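Side-chain contact in prenylcyclase (Actinoplanes teichomyceticus, PDB 6IJ1), which probably acts on prenyl (isoprenoid) substrates as a terpene-cyclase-like or prenyltransferase-type enzyme: residues H175-N178 with G179-A183. Sequence-based numbering, arbitrary orientation.
Sequences HVVN and GLLRA
Val-177 and Leu-181, one helical turn apart, run alongside each other, both leaving the helix in the same direction, the valine CG1 meeting the leucine CD1 at 3.9 Å. CG1 of Val-177 stands opposite its own backbone N (chi1 164°), which puts it on the side of the following turn; both branched aliphatic residues suit a face turned to another helix. Arg-182 adds a contact through the face of its guanidinium. Its chain bends at chi3 (-65°) and folds back, so that Asn-178 O lies over the centre of the Arg-182 guanidinium, 3.6 Å from its plane, while NH1 of Arg-182 reaches CB of Asn-178 at 3.7 Å. Arg-182 is exposed, and its long chain carries NH2 to a hydrogen bond with Asp-126 O. His-175, partly exposed, rests on Val-123, its NE2 hydrogen-bonded to His-124 O. Backbone hydrogen bonds of the i to i+4 kind run through the turn, including Leu-181 N to Val-177 O at 2.9 Å and Arg-182 N to Asn-178 O at 3.0 Å. Within helix 173-182, Val-177, Leu-180 and Leu-181 pack on Leu-209 of helix 198-209, whereas Val-176 and Leu-180 meet Thr-161 of helix 158-164, Leu-180 thus touching both helices.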
loop_
_atom_site.group_PDB
_atom_site.type_symbol
_atom_site.label_atom_id
_atom_site.label_comp_id
_atom_site.label_asym_id
_atom_site.label_seq_id
_atom_site.Cartn_x
_atom_site.Cartn_y
_atom_site.Cartn_z
ATOM N N HIS A 175 1.562 11.241 17.901
ATOM C CA HIS A 175 1.859 9.989 18.560
ATOM C C HIS A 175 2.201 8.900 17.530
ATOM O O HIS A 175 3.155 8.136 17.715
ATOM C CB HIS A 175 0.635 9.621 19.403
ATOM C CG HIS A 175 0.699 8.286 20.049
ATOM N ND1 HIS A 175 1.588 8.010 21.065
ATOM C CD2 HIS A 175 -0.045 7.162 19.879
ATOM C CE1 HIS A 175 1.398 6.771 21.486
ATOM N NE2 HIS A 175 0.425 6.232 20.776
ATOM N N VAL A 176 1.419 8.838 16.459
ATOM C CA VAL A 176 1.624 7.817 15.424
ATOM C C VAL A 176 2.913 8.085 14.656
ATOM O O VAL A 176 3.699 7.157 14.400
ATOM C CB VAL A 176 0.406 7.771 14.496
ATOM C CG1 VAL A 176 0.675 6.810 13.307
ATOM C CG2 VAL A 176 -0.844 7.255 15.238
ATOM N N VAL A 177 3.152 9.346 14.272
ATOM C CA VAL A 177 4.411 9.665 13.595
ATOM C C VAL A 177 5.608 9.303 14.478
ATOM O O VAL A 177 6.615 8.770 13.983
ATOM C CB VAL A 177 4.422 11.151 13.213
ATOM C CG1 VAL A 177 5.872 11.599 12.867
ATOM C CG2 VAL A 177 3.451 11.468 12.018
ATOM N N ASN A 178 5.542 9.595 15.799
ATOM C CA ASN A 178 6.663 9.242 16.667
ATOM C C ASN A 178 6.902 7.747 16.684
ATOM O O ASN A 178 8.058 7.309 16.638
ATOM C CB ASN A 178 6.448 9.766 18.103
ATOM C CG ASN A 178 6.673 11.257 18.163
ATOM O OD1 ASN A 178 7.372 11.795 17.306
ATOM N ND2 ASN A 178 6.087 11.925 19.142
ATOM N N GLY A 179 5.817 6.959 16.684
ATOM C CA GLY A 179 5.953 5.517 16.692
ATOM C C GLY A 179 6.542 5.035 15.377
ATOM O O GLY A 179 7.416 4.155 15.368
ATOM N N LEU A 180 6.114 5.644 14.280
ATOM C CA LEU A 180 6.674 5.275 12.971
ATOM C C LEU A 180 8.162 5.583 12.913
ATOM O O LEU A 180 8.976 4.725 12.516
ATOM C CB LEU A 180 5.924 6.009 11.875
ATOM C CG LEU A 180 6.378 5.761 10.438
ATOM C CD1 LEU A 180 6.234 4.209 10.079
ATOM C CD2 LEU A 180 5.572 6.568 9.453
ATOM N N LEU A 181 8.565 6.778 13.382
ATOM C CA LEU A 181 9.982 7.130 13.372
ATOM C C LEU A 181 10.805 6.167 14.217
ATOM O O LEU A 181 11.900 5.775 13.797
ATOM C CB LEU A 181 10.169 8.559 13.902
ATOM C CG LEU A 181 9.625 9.608 12.935
ATOM C CD1 LEU A 181 9.676 10.983 13.662
ATOM C CD2 LEU A 181 10.454 9.743 11.638
ATOM N N ARG A 182 10.271 5.723 15.382
ATOM C CA ARG A 182 11.029 4.804 16.217
ATOM C C ARG A 182 11.179 3.421 15.566
ATOM O O ARG A 182 12.115 2.670 15.900
ATOM C CB ARG A 182 10.353 4.633 17.586
ATOM C CG ARG A 182 10.671 5.808 18.534
ATOM C CD ARG A 182 10.180 5.491 19.968
ATOM N NE ARG A 182 8.730 5.374 20.008
ATOM C CZ ARG A 182 7.903 6.404 20.188
ATOM N NH1 ARG A 182 8.382 7.628 20.376
ATOM N NH2 ARG A 182 6.593 6.202 20.195
ATOM N N ALA A 183 10.316 3.079 14.600
ATOM C CA ALA A 183 10.412 1.779 13.948
ATOM C C ALA A 183 11.410 1.748 12.779
ATOM O O ALA A 183 11.635 0.667 12.189
ATOM C CB ALA A 183 9.018 1.376 13.476
#